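Local coordinates for jacalin-type lectin domain-containing protein (Musa acuminata, PDB 7KMU) that probably binds mannose-containing glycans as a mannose-specific jacalin-related lectin, with antiviral and mitogenic activity, at residues S75-H79 / K91-T95; H63-F67 / R99-F104; P22-S28 / E41-R46; D19-A23 / V137-P141. All coordinates share one frame; numbering follows the deposited sequence.

In the fold
The four contacts lie in one jacalin-like lectin chain built mainly of strands, with no helix, in three four-stranded antiparallel sheets. Contact 3 lies in the hairpin of strands 25-33 and 37-46, contact 1 in that of 73-83 and 86-96, their centres about 18 Å apart. Contact 2 joins the edges of those two sheets and touches both contacts. Contact 4 ties the chain near its start to strand 132-140, the last in the chain. It shares Pro22 and Ala23 with contact 3, about 9 Å away between centres. Along the chain contact 1 is nested in contact 2, and contact 4 encloses both. Contacts 1 and 3 each lie within one wall of the beta prism. Contact 2 joins two walls, and contact 4 holds the loop leading from one wall to another.

Contact 1: S75-H79 / K91-T95; sequences SMEGH and KLTLT
The His79 imidazole has Lys91 CB as its neighbour across the strands, 4.1 Å from His79 CD2. The Glu77 carboxylate meets the partner strand through a water. That water donates to Glu77 OE1 (2.7 Å) and is also hydrogen-bonded to Ser75 OG and Thr95 OG1, so three side chains share it. Glu77 CG sits between its own N and carbonyl carbon (chi1 64°). From there it lies alongside Thr93 CB at 3.9 Å. A second water bridges Glu77 O and Thr93 OG1. The polar ends of His79 and Lys91 are held from outside, by Gly109 N and by a salt bridge to Glu108.

The other face carries Met76, Leu92 and Leu94. Met76 CG touches Leu92 CD1 and Leu94 CD2, each at 3.8 Å. Met76 and Leu94 run side by side. Gly78 has no side chain, and here the CA atoms of the two segments approach most closely, with Gly78 CA 4.2 Å from Leu92 CA.

The backbones run antiparallel at 170°. Glu77 and Thr93 form an antiparallel hydrogen-bonded pair, with a bond in each direction; Thr93 N to Glu77 O is 2.8 Å. Further bonds run from Thr95 N to Ser75 O and from His79 N to Lys91 O. This is a regular beta hairpin, the two central strands of a four-stranded sheet. It has an apolar face turned to the core and a polar, watered face, and belongs to the beta-prism fold of jacalin-related lectins.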
loop_
_atom_site.group_PDB
_atom_site.type_symbol
_atom_site.label_atom_id
_atom_site.label_comp_id
_atom_site.label_asym_id
_atom_site.label_seq_id
_atom_site.Cartn_x
_atom_site.Cartn_y
_atom_site.Cartn_z
ATOM N N SER B 75 6.532 0.210 7.967
ATOM C CA SER B 75 6.509 0.769 6.619
ATOM C C SER B 75 7.473 0.045 5.715
ATOM O O SER B 75 8.498 -0.479 6.160
ATOM C CB SER B 75 6.831 2.266 6.630
ATOM O OG SER B 75 6.943 2.793 5.317
ATOM N N MET B 76 7.135 0.027 4.420
ATOM C CA MET B 76 7.995 -0.454 3.353
ATOM C C MET B 76 7.873 0.537 2.207
ATOM O O MET B 76 6.775 1.007 1.898
ATOM C CB MET B 76 7.623 -1.867 2.896
ATOM C CG MET B 76 8.452 -2.335 1.691
ATOM S SD MET B 76 8.163 -4.041 1.180
ATOM C CE MET B 76 6.554 -3.882 0.330
ATOM N N GLU B 77 9.001 0.883 1.587
ATOM C CA GLU B 77 8.988 1.766 0.439
ATOM C C GLU B 77 10.098 1.435 -0.496
ATOM O O GLU B 77 11.113 0.874 -0.088
ATOM C CB GLU B 77 8.996 3.245 0.827
ATOM C CG GLU B 77 10.236 3.711 1.544
ATOM C CD GLU B 77 9.999 5.022 2.265
ATOM O OE1 GLU B 77 10.055 5.025 3.513
ATOM O OE2 GLU B 77 9.730 6.037 1.584
ATOM N N GLY B 78 9.907 1.766 -1.751
ATOM C CA GLY B 78 10.931 1.472 -2.735
ATOM C C GLY B 78 10.591 1.952 -4.117
ATOM O O GLY B 78 9.688 2.778 -4.289
ATOM N N HIS B 79 11.324 1.417 -5.116
ATOM C CA HIS B 79 11.137 1.767 -6.517
ATOM C C HIS B 79 11.028 0.544 -7.391
ATOM O O HIS B 79 11.812 -0.400 -7.227
ATOM C CB HIS B 79 12.316 2.616 -7.030
ATOM C CG HIS B 79 12.230 4.049 -6.628
ATOM N ND1 HIS B 79 11.841 5.026 -7.533
ATOM C CD2 HIS B 79 12.463 4.625 -5.426
ATOM C CE1 HIS B 79 11.870 6.168 -6.856
ATOM N NE2 HIS B 79 12.229 5.977 -5.584
ATOM N N LYS B 91 15.091 -0.310 -5.495
ATOM C CA LYS B 91 15.391 0.306 -4.202
ATOM C C LYS B 91 14.383 -0.196 -3.197
ATOM O O LYS B 91 13.220 -0.405 -3.548
ATOM C CB LYS B 91 15.294 1.835 -4.275
ATOM C CG LYS B 91 16.572 2.489 -4.731
ATOM C CD LYS B 91 16.553 3.994 -4.479
ATOM C CE LYS B 91 17.847 4.568 -4.951
ATOM N NZ LYS B 91 17.938 6.024 -4.685
ATOM N N LEU B 92 14.821 -0.411 -1.943
ATOM C CA LEU B 92 13.930 -0.888 -0.905
ATOM C C LEU B 92 14.378 -0.389 0.467
ATOM O O LEU B 92 15.574 -0.377 0.768
ATOM C CB LEU B 92 13.898 -2.436 -0.920
ATOM C CG LEU B 92 12.794 -3.118 -0.105
ATOM C CD1 LEU B 92 11.384 -2.744 -0.630
ATOM C CD2 LEU B 92 12.974 -4.644 -0.143
ATOM N N THR B 93 13.398 -0.026 1.304
ATOM C CA THR B 93 13.591 0.397 2.682
ATOM C C THR B 93 12.514 -0.260 3.528
ATOM O O THR B 93 11.355 -0.380 3.084
ATOM C CB THR B 93 13.428 1.934 2.810
ATOM O OG1 THR B 93 14.366 2.626 1.976
ATOM C CG2 THR B 93 13.598 2.438 4.255
ATOM N N LEU B 94 12.882 -0.666 4.750
ATOM C CA LEU B 94 11.926 -1.129 5.760
ATOM C C LEU B 94 12.088 -0.206 6.945
ATOM O O LEU B 94 13.229 0.038 7.370
ATOM C CB LEU B 94 12.129 -2.590 6.205
ATOM C CG LEU B 94 12.014 -3.657 5.120
ATOM C CD1 LEU B 94 12.328 -5.034 5.685
ATOM C CD2 LEU B 94 10.607 -3.673 4.498
ATOM N N THR B 95 10.977 0.320 7.479
ATOM C CA THR B 95 11.054 1.195 8.644
ATOM C C THR B 95 10.320 0.540 9.787
ATOM O O THR B 95 9.221 0.009 9.597
ATOM C CB THR B 95 10.486 2.587 8.343
ATOM O OG1 THR B 95 11.135 3.135 7.183
ATOM C CG2 THR B 95 10.653 3.556 9.530
HETATM O O HOH W 1 9.828 2.627 4.817
HETATM O O HOH W 2 13.535 2.519 -0.608
#

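Contact 2: H63-F67 / R99-F104; sequences HEIAF and RTFGPF. With EDO (1,2-ethanediol), chain F.
Strands 63-66 and 100-104 run nearly antiparallel at 164°, but their axes stay 8.1 Å apart at the closest, so side chains make the contact. Phe101 fills the gap. Its CG is opposite the backbone N (chi1 -180°), which carries the ring across to strand 63-66. Ile65 CG2 sits over the centre of one face of the Phe101 ring, 3.7 Å from the centroid and 11° off the normal, a CH-pi contact. Phe104 CE2 covers the opposite face. His63 O comes to the ring edge, 3.3 Å from Phe101 CZ.

Ile65 divides its branches. While CG2 goes to Phe101, CG1 lies over a face of the Arg99 guanidinium, 3.4 Å from Arg99 NH2. The same NH2 donates to Ala66 O at 2.8 Å. The oxygen is in the guanidinium plane, but the nitrogen stands well above the carbonyl plane. A water accepts from both Ala66 N and Arg99 NH1. Arg99 NH2 also forms a salt bridge with Glu71, so the group is pinned from several directions.

At the other end, in the conformer described, the His63 ring lies nearly parallel to that of Phe104 but slid aside, with little overlap.

Both strands are outermost in their sheets. Strand 61-66 pairs with 25-33, and 100-104 pairs with 86-96. Phe101 and Phe104 reach past edge strand 61-66 to Ile31 and Ala33 of strand 25-33 in the facing sheet.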
loop_
_atom_site.group_PDB
_atom_site.type_symbol
_atom_site.label_atom_id
_atom_site.label_comp_id
_atom_site.label_asym_id
_atom_site.label_seq_id
_atom_site.Cartn_x
_atom_site.Cartn_y
_atom_site.Cartn_z
ATOM N N HIS B 63 23.131 -6.507 3.940
ATOM C CA HIS B 63 22.865 -5.667 5.104
ATOM C C HIS B 63 21.792 -6.371 5.887
ATOM O O HIS B 63 20.897 -6.987 5.301
ATOM C CB HIS B 63 22.439 -4.235 4.759
ATOM C CG HIS B 63 23.554 -3.377 4.250
ATOM N ND1 HIS B 63 23.745 -3.182 2.898
ATOM C CD2 HIS B 63 24.471 -2.648 4.931
ATOM C CE1 HIS B 63 24.784 -2.371 2.792
ATOM N NE2 HIS B 63 25.258 -2.025 3.987
ATOM N N GLU B 64 21.894 -6.323 7.201
ATOM C CA GLU B 64 20.968 -7.059 8.047
ATOM C C GLU B 64 20.471 -6.280 9.243
ATOM O O GLU B 64 21.197 -5.446 9.798
ATOM C CB GLU B 64 21.696 -8.349 8.492
ATOM C CG GLU B 64 20.914 -9.364 9.301
ATOM C CD GLU B 64 21.756 -10.545 9.755
ATOM O OE1 GLU B 64 22.670 -10.958 9.003
ATOM O OE2 GLU B 64 21.491 -11.066 10.863
ATOM N N ILE B 65 19.231 -6.578 9.658
ATOM C CA ILE B 65 18.602 -6.024 10.843
ATOM C C ILE B 65 18.134 -7.182 11.715
ATOM O O ILE B 65 17.475 -8.091 11.203
ATOM C CB ILE B 65 17.433 -5.039 10.518
ATOM C CG1 ILE B 65 16.838 -4.455 11.827
ATOM C CG2 ILE B 65 16.326 -5.714 9.624
ATOM C CD1 ILE B 65 15.811 -3.386 11.635
ATOM N N ALA B 66 18.492 -7.173 13.010
ATOM C CA ALA B 66 17.991 -8.161 13.968
ATOM C C ALA B 66 16.999 -7.390 14.839
ATOM O O ALA B 66 17.372 -6.406 15.483
ATOM C CB ALA B 66 19.127 -8.735 14.810
ATOM N N PHE B 67 15.723 -7.776 14.805
ATOM C CA PHE B 67 14.677 -7.075 15.536
ATOM C C PHE B 67 14.816 -7.161 17.040
ATOM O O PHE B 67 15.088 -8.228 17.579
ATOM C CB PHE B 67 13.276 -7.541 15.088
ATOM C CG PHE B 67 12.967 -7.073 13.685
ATOM C CD1 PHE B 67 13.355 -7.823 12.584
ATOM C CD2 PHE B 67 12.358 -5.846 13.465
ATOM C CE1 PHE B 67 13.123 -7.361 11.285
ATOM C CE2 PHE B 67 12.115 -5.395 12.170
ATOM C CZ PHE B 67 12.511 -6.147 11.087
ATOM N N ARG B 99 13.756 2.162 14.023
ATOM C CA ARG B 99 14.872 2.360 13.111
ATOM C C ARG B 99 14.465 2.331 11.644
ATOM O O ARG B 99 13.424 1.768 11.301
ATOM C CB ARG B 99 15.878 1.198 13.310
ATOM C CG ARG B 99 16.480 1.098 14.715
ATOM C CD ARG B 99 17.468 -0.029 14.816
ATOM N NE ARG B 99 16.844 -1.345 14.988
ATOM C CZ ARG B 99 17.532 -2.481 14.975
ATOM N NH1 ARG B 99 18.836 -2.474 14.727
ATOM N NH2 ARG B 99 16.914 -3.640 15.151
ATOM N N THR B 100 15.334 2.863 10.773
ATOM C CA THR B 100 15.166 2.785 9.323
ATOM C C THR B 100 16.234 1.840 8.790
ATOM O O THR B 100 17.419 2.034 9.065
ATOM C CB THR B 100 15.258 4.160 8.658
ATOM O OG1 THR B 100 14.217 4.985 9.193
ATOM C CG2 THR B 100 15.123 4.076 7.135
ATOM N N PHE B 101 15.814 0.813 8.054
ATOM C CA PHE B 101 16.685 -0.185 7.436
ATOM C C PHE B 101 16.704 0.107 5.946
ATOM O O PHE B 101 15.745 -0.170 5.212
ATOM C CB PHE B 101 16.173 -1.610 7.756
ATOM C CG PHE B 101 16.972 -2.759 7.186
ATOM C CD1 PHE B 101 18.335 -2.879 7.442
ATOM C CD2 PHE B 101 16.343 -3.775 6.473
ATOM C CE1 PHE B 101 19.066 -3.968 6.957
ATOM C CE2 PHE B 101 17.071 -4.878 6.003
ATOM C CZ PHE B 101 18.433 -4.955 6.228
ATOM N N GLY B 102 17.776 0.740 5.513
ATOM C CA GLY B 102 17.911 1.183 4.142
ATOM C C GLY B 102 17.926 2.697 4.036
ATOM O O GLY B 102 18.107 3.391 5.041
ATOM N N PRO B 103 17.764 3.245 2.827
ATOM C CA PRO B 103 17.483 2.553 1.558
ATOM C C PRO B 103 18.655 1.764 1.004
ATOM O O PRO B 103 19.818 2.133 1.192
ATOM C CB PRO B 103 17.105 3.703 0.606
ATOM C CG PRO B 103 17.873 4.888 1.155
ATOM C CD PRO B 103 17.806 4.715 2.646
ATOM N N PHE B 104 18.336 0.664 0.323
ATOM C CA PHE B 104 19.309 -0.160 -0.384
ATOM C C PHE B 104 18.961 -0.139 -1.856
ATOM O O PHE B 104 17.783 -0.007 -2.210
ATOM C CB PHE B 104 19.334 -1.594 0.149
ATOM C CG PHE B 104 19.590 -1.631 1.629
ATOM C CD1 PHE B 104 20.771 -1.111 2.161
ATOM C CD2 PHE B 104 18.635 -2.133 2.501
ATOM C CE1 PHE B 104 20.986 -1.099 3.534
ATOM C CE2 PHE B 104 18.868 -2.154 3.878
ATOM C CZ PHE B 104 20.039 -1.628 4.385
HETATM C C1 EDO F . 17.776 -12.998 7.934
HETATM O O1 EDO F . 17.937 -14.370 7.714
HETATM C C2 EDO F . 19.132 -12.427 8.389
HETATM O O2 EDO F . 19.481 -12.920 9.679
HETATM O O HOH W 3 20.113 -5.041 14.281
#

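Contact 3: P22-S28 / E41-R46; sequences PAYRIDS and EITFTR. With EDO (1,2-ethanediol), chain F.
Arg25, in the conformer described, extends from the backbone with CG opposite N (chi1 -164°) and then bends at chi3 (67°), which lays a guanidinium face over Thr45 CB, 3.5 Å from Arg25 NH1. Asp27 turns CG away from its own carbonyl carbon and brings the carboxylate across Thr45 at about a right angle. Thr45 OG1 donates to the syn lone pair of Asp27 OD2 at 2.6 Å. The other oxygen, OD1, forms a salt bridge with Arg25 NE at 2.8 Å in this conformer, with weak bent bonds. The carboxylate thus links its own strand to the next.

The backbones pair with two classic beta bulges. Thr45 is opposed by two residues, Tyr24 and Arg25, and Thr43 by Asp27 and Ser28. Thr43 O accepts from Asp27 N (2.8 Å) and Ser28 N (3.1 Å), both from the same face of its plane. In the first bulge Tyr24 N makes only a weak bond to Thr45 O, and Arg25 N makes the better one.

Ala23 CB meets Phe44 CB, and Ile26 CG2 meets Ile42 CG2, on the apolar side. Arg46 NH1 donates to Pro22 O at 2.8 Å, and Phe44 CE2 lies over one face of that guanidinium, toward its rim. A 1,2-ethanediol, probably from the crystallisation liquor, is hydrogen-bonded to Ser28 OG and Glu41 OE1.

Strands 25-33 and 37-46 form the central hairpin of their sheet. Strand 49-56 flanks 37-46, with Thr50 hydrogen-bonded to Thr45 OG1 and Thr52 to Thr43 OG1. Strand 61-66 flanks 25-33.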
loop_
_atom_site.group_PDB
_atom_site.type_symbol
_atom_site.label_atom_id
_atom_site.label_comp_id
_atom_site.label_asym_id
_atom_site.label_seq_id
_atom_site.Cartn_x
_atom_site.Cartn_y
_atom_site.Cartn_z
ATOM N N PRO B 22 2.399 -15.337 6.761
ATOM C CA PRO B 22 2.504 -14.412 7.894
ATOM C C PRO B 22 3.270 -15.078 9.041
ATOM O O PRO B 22 3.188 -16.294 9.212
ATOM C CB PRO B 22 1.042 -14.168 8.277
ATOM C CG PRO B 22 0.337 -15.416 7.885
ATOM C CD PRO B 22 1.094 -16.027 6.727
ATOM N N ALA B 23 3.980 -14.301 9.833
ATOM C CA ALA B 23 4.719 -14.898 10.932
ATOM C C ALA B 23 4.253 -14.337 12.241
ATOM O O ALA B 23 3.774 -13.199 12.301
ATOM C CB ALA B 23 6.191 -14.614 10.758
ATOM N N TYR B 24 4.451 -15.111 13.327
ATOM C CA TYR B 24 4.152 -14.618 14.663
ATOM C C TYR B 24 5.151 -13.499 15.003
ATOM O O TYR B 24 4.771 -12.470 15.576
ATOM C CB TYR B 24 4.266 -15.763 15.683
ATOM C CG TYR B 24 3.811 -15.352 17.065
ATOM C CD1 TYR B 24 2.458 -15.283 17.382
ATOM C CD2 TYR B 24 4.734 -15.015 18.052
ATOM C CE1 TYR B 24 2.032 -14.878 18.646
ATOM C CE2 TYR B 24 4.319 -14.607 19.320
ATOM C CZ TYR B 24 2.965 -14.550 19.614
ATOM O OH TYR B 24 2.534 -14.172 20.865
ATOM N N ARG B 25 6.431 -13.708 14.618
ATOM C CA ARG B 25 7.502 -12.749 14.855
ATOM C C ARG B 25 8.530 -12.802 13.724
ATOM O O ARG B 25 8.938 -13.888 13.305
ATOM C CB ARG B 25 8.182 -13.074 16.193
ATOM C CG ARG B 25 9.052 -11.959 16.782
ATOM C CD ARG B 25 9.611 -12.365 18.137
ATOM N NE ARG B 25 10.569 -13.463 18.005
ATOM C CZ ARG B 25 10.316 -14.737 18.289
ATOM N NH1 ARG B 25 11.243 -15.660 18.087
ATOM N NH2 ARG B 25 9.130 -15.097 18.769
ATOM N N ILE B 26 8.955 -11.638 13.246
ATOM C CA ILE B 26 10.013 -11.533 12.257
ATOM C C ILE B 26 11.267 -11.287 13.120
ATOM O O ILE B 26 11.346 -10.281 13.842
ATOM C CB ILE B 26 9.779 -10.406 11.226
ATOM C CG1 ILE B 26 8.532 -10.717 10.368
ATOM C CG2 ILE B 26 11.023 -10.253 10.341
ATOM C CD1 ILE B 26 8.115 -9.620 9.410
ATOM N N ASP B 27 12.223 -12.215 13.064
ATOM C CA ASP B 27 13.442 -12.153 13.873
ATOM C C ASP B 27 14.534 -11.308 13.251
ATOM O O ASP B 27 15.200 -10.535 13.952
ATOM C CB ASP B 27 13.936 -13.571 14.201
ATOM C CG ASP B 27 12.856 -14.401 14.872
ATOM O OD1 ASP B 27 12.370 -13.987 15.944
ATOM O OD2 ASP B 27 12.465 -15.436 14.301
ATOM N N SER B 28 14.732 -11.465 11.940
ATOM C CA SER B 28 15.734 -10.691 11.231
ATOM C C SER B 28 15.453 -10.673 9.740
ATOM O O SER B 28 14.740 -11.536 9.214
ATOM C CB SER B 28 17.132 -11.233 11.521
ATOM O OG SER B 28 17.244 -12.595 11.146
ATOM N N GLU B 41 16.220 -12.100 2.514
ATOM C CA GLU B 41 16.228 -13.301 3.336
ATOM C C GLU B 41 15.584 -12.947 4.665
ATOM O O GLU B 41 15.920 -11.920 5.257
ATOM C CB GLU B 41 17.671 -13.791 3.520
ATOM C CG GLU B 41 17.777 -15.079 4.307
ATOM C CD GLU B 41 19.213 -15.466 4.578
ATOM O OE1 GLU B 41 19.709 -15.154 5.682
ATOM O OE2 GLU B 41 19.849 -16.060 3.680
ATOM N N ILE B 42 14.616 -13.760 5.121
ATOM C CA ILE B 42 13.904 -13.469 6.362
ATOM C C ILE B 42 14.024 -14.638 7.312
ATOM O O ILE B 42 13.825 -15.785 6.900
ATOM C CB ILE B 42 12.391 -13.126 6.127
ATOM C CG1 ILE B 42 12.173 -12.061 5.024
ATOM C CG2 ILE B 42 11.703 -12.695 7.418
ATOM C CD1 ILE B 42 11.784 -12.658 3.661
ATOM N N THR B 43 14.353 -14.346 8.572
ATOM C CA THR B 43 14.336 -15.338 9.640
ATOM C C THR B 43 13.110 -14.972 10.473
ATOM O O THR B 43 12.961 -13.826 10.922
ATOM C CB THR B 43 15.630 -15.345 10.451
ATOM O OG1 THR B 43 16.687 -15.785 9.603
ATOM C CG2 THR B 43 15.551 -16.292 11.663
ATOM N N PHE B 44 12.202 -15.931 10.647
ATOM C CA PHE B 44 10.958 -15.687 11.336
ATOM C C PHE B 44 10.529 -16.876 12.164
ATOM O O PHE B 44 10.956 -18.002 11.897
ATOM C CB PHE B 44 9.867 -15.321 10.313
ATOM C CG PHE B 44 9.609 -16.402 9.296
ATOM C CD1 PHE B 44 10.357 -16.473 8.126
ATOM C CD2 PHE B 44 8.602 -17.345 9.499
ATOM C CE1 PHE B 44 10.132 -17.490 7.193
ATOM C CE2 PHE B 44 8.381 -18.362 8.568
ATOM C CZ PHE B 44 9.123 -18.408 7.408
ATOM N N THR B 45 9.625 -16.624 13.114
ATOM C CA THR B 45 9.116 -17.634 14.035
ATOM C C THR B 45 7.606 -17.766 13.922
ATOM O O THR B 45 6.885 -16.765 13.874
ATOM C CB THR B 45 9.575 -17.317 15.452
ATOM O OG1 THR B 45 11.004 -17.302 15.480
ATOM C CG2 THR B 45 9.076 -18.360 16.474
ATOM N N ARG B 46 7.133 -19.017 13.890
ATOM C CA ARG B 46 5.728 -19.351 13.739
ATOM C C ARG B 46 5.554 -20.782 14.280
ATOM O O ARG B 46 6.347 -21.650 13.935
ATOM C CB ARG B 46 5.429 -19.289 12.211
ATOM C CG ARG B 46 4.036 -19.621 11.744
ATOM C CD ARG B 46 3.833 -19.186 10.297
ATOM N NE ARG B 46 4.610 -19.930 9.294
ATOM C CZ ARG B 46 5.014 -19.408 8.135
ATOM N NH1 ARG B 46 4.778 -18.135 7.853
ATOM N NH2 ARG B 46 5.688 -20.147 7.267
HETATM C C1 EDO F . 17.776 -12.998 7.934
HETATM O O1 EDO F . 17.937 -14.370 7.714
HETATM C C2 EDO F . 19.132 -12.427 8.389
HETATM O O2 EDO F . 19.481 -12.920 9.679
#

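Contact 4: D19-A23 / V137-P141; sequences DMGPA and VYLMP
Tyr138 reaches from strand 132-140 to the end of strand 16-19 and the loop that follows, and has more surface buried here than any other residue. Its hydroxyl donates to Asp19 OD1 at 2.6 Å, on the syn lone pair of that oxygen. Asp19 OD1 also lies at the ring edge, 3.3 Å from Tyr138 CE1, and the carboxylate and ring planes are 31° apart. The same oxygen accepts from Gly21 N at 3.0 Å, from above the carboxylate plane, which makes an Asx turn. One atom therefore shapes the loop and anchors the tyrosine. Asp19 OD2 forms a salt bridge with Lys6. These partners would be expected to stabilise a charged carboxylate.

The Gly21-Pro22 peptide covers one face of the ring. Pro22 N stands over the centre, and Gly21 C is displaced toward the rim. Pro22 CD adds a CH-pi contact, 4.0 Å from the Tyr138 centroid and 26° off the normal. Its nearest ring atom is Tyr138 CE2, at 3.6 Å.

Met140 comes from the same side of its strand as Tyr138. CG lies opposite the carbonyl carbon (chi1 -73°), and the rest of the chain is extended. This carries the methyl CE to Pro22 CB at 3.7 Å, and to Ala23 O at 3.8 Å.

Strand 132-140 lies between 5-11 and 118-128 in its sheet, and Tyr138 bonds through its backbone to Ala122 and Gly123. Leu139 points away from the loop and packs on Leu139 of the second subunit. Met20 turns instead to Ile42 and Phe44 of strand 37-46, so the loop bridges two sheets.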
loop_
_atom_site.group_PDB
_atom_site.type_symbol
_atom_site.label_atom_id
_atom_site.label_comp_id
_atom_site.label_asym_id
_atom_site.label_seq_id
_atom_site.Cartn_x
_atom_site.Cartn_y
_atom_site.Cartn_z
ATOM N N ASP B 19 6.363 -17.017 -1.341
ATOM C CA ASP B 19 5.446 -16.612 -0.291
ATOM C C ASP B 19 5.893 -17.198 1.036
ATOM O O ASP B 19 5.883 -18.421 1.232
ATOM C CB ASP B 19 4.015 -17.061 -0.650
ATOM C CG ASP B 19 2.907 -16.516 0.223
ATOM O OD1 ASP B 19 3.212 -15.919 1.269
ATOM O OD2 ASP B 19 1.732 -16.709 -0.131
ATOM N N MET B 20 6.320 -16.322 1.940
ATOM C CA MET B 20 6.805 -16.670 3.274
ATOM C C MET B 20 5.636 -17.011 4.209
ATOM O O MET B 20 5.817 -17.731 5.200
ATOM C CB MET B 20 7.507 -15.398 3.802
ATOM C CG MET B 20 8.303 -15.555 5.018
ATOM S SD MET B 20 8.483 -13.894 5.736
ATOM C CE MET B 20 7.641 -14.184 7.263
ATOM N N GLY B 21 4.465 -16.443 3.915
ATOM C CA GLY B 21 3.306 -16.509 4.788
ATOM C C GLY B 21 3.440 -15.496 5.923
ATOM O O GLY B 21 4.479 -14.842 6.074
ATOM N N PRO B 22 2.399 -15.337 6.761
ATOM C CA PRO B 22 2.504 -14.412 7.894
ATOM C C PRO B 22 3.270 -15.078 9.041
ATOM O O PRO B 22 3.188 -16.294 9.212
ATOM C CB PRO B 22 1.042 -14.168 8.277
ATOM C CG PRO B 22 0.337 -15.416 7.885
ATOM C CD PRO B 22 1.094 -16.027 6.727
ATOM N N ALA B 23 3.980 -14.301 9.833
ATOM C CA ALA B 23 4.719 -14.898 10.932
ATOM C C ALA B 23 4.253 -14.337 12.241
ATOM O O ALA B 23 3.774 -13.199 12.301
ATOM C CB ALA B 23 6.191 -14.614 10.758
ATOM N N VAL B 137 3.494 -7.516 1.085
ATOM C CA VAL B 137 3.532 -7.772 2.519
ATOM C C VAL B 137 2.236 -8.294 3.096
ATOM O O VAL B 137 1.160 -7.996 2.577
ATOM C CB VAL B 137 3.997 -6.521 3.321
ATOM C CG1 VAL B 137 5.473 -6.201 3.057
ATOM C CG2 VAL B 137 3.115 -5.301 3.047
ATOM N N TYR B 138 2.352 -9.043 4.205
ATOM C CA TYR B 138 1.219 -9.443 5.028
ATOM C C TYR B 138 1.047 -8.361 6.091
ATOM O O TYR B 138 2.044 -7.824 6.601
ATOM C CB TYR B 138 1.524 -10.755 5.757
ATOM C CG TYR B 138 1.376 -11.965 4.873
ATOM C CD1 TYR B 138 2.400 -12.359 4.018
ATOM C CD2 TYR B 138 0.199 -12.707 4.868
ATOM C CE1 TYR B 138 2.275 -13.485 3.211
ATOM C CE2 TYR B 138 0.061 -13.838 4.068
ATOM C CZ TYR B 138 1.096 -14.219 3.233
ATOM O OH TYR B 138 0.929 -15.328 2.445
ATOM N N LEU B 139 -0.206 -8.074 6.458
ATOM C CA LEU B 139 -0.513 -7.082 7.489
ATOM C C LEU B 139 -1.286 -7.727 8.617
ATOM O O LEU B 139 -2.079 -8.633 8.380
ATOM C CB LEU B 139 -1.312 -5.894 6.930
ATOM C CG LEU B 139 -0.621 -5.136 5.799
ATOM C CD1 LEU B 139 -1.522 -4.079 5.241
ATOM C CD2 LEU B 139 0.673 -4.475 6.271
ATOM N N MET B 140 -1.052 -7.252 9.844
ATOM C CA MET B 140 -1.745 -7.714 11.050
ATOM C C MET B 140 -1.972 -6.522 11.950
ATOM O O MET B 140 -1.195 -5.570 11.887
ATOM C CB MET B 140 -0.858 -8.690 11.828
ATOM C CG MET B 140 -0.746 -9.988 11.198
ATOM S SD MET B 140 0.153 -11.056 12.310
ATOM C CE MET B 140 0.202 -12.369 11.343
ATOM N N PRO B 141 -2.977 -6.534 12.849
ATOM C CA PRO B 141 -3.073 -5.426 13.808
ATOM C C PRO B 141 -2.005 -5.570 14.892
ATOM O O PRO B 141 -1.345 -6.613 14.997
ATOM C CB PRO B 141 -4.491 -5.563 14.386
ATOM C CG PRO B 141 -4.910 -6.946 14.104
ATOM C CD PRO B 141 -3.980 -7.584 13.120
#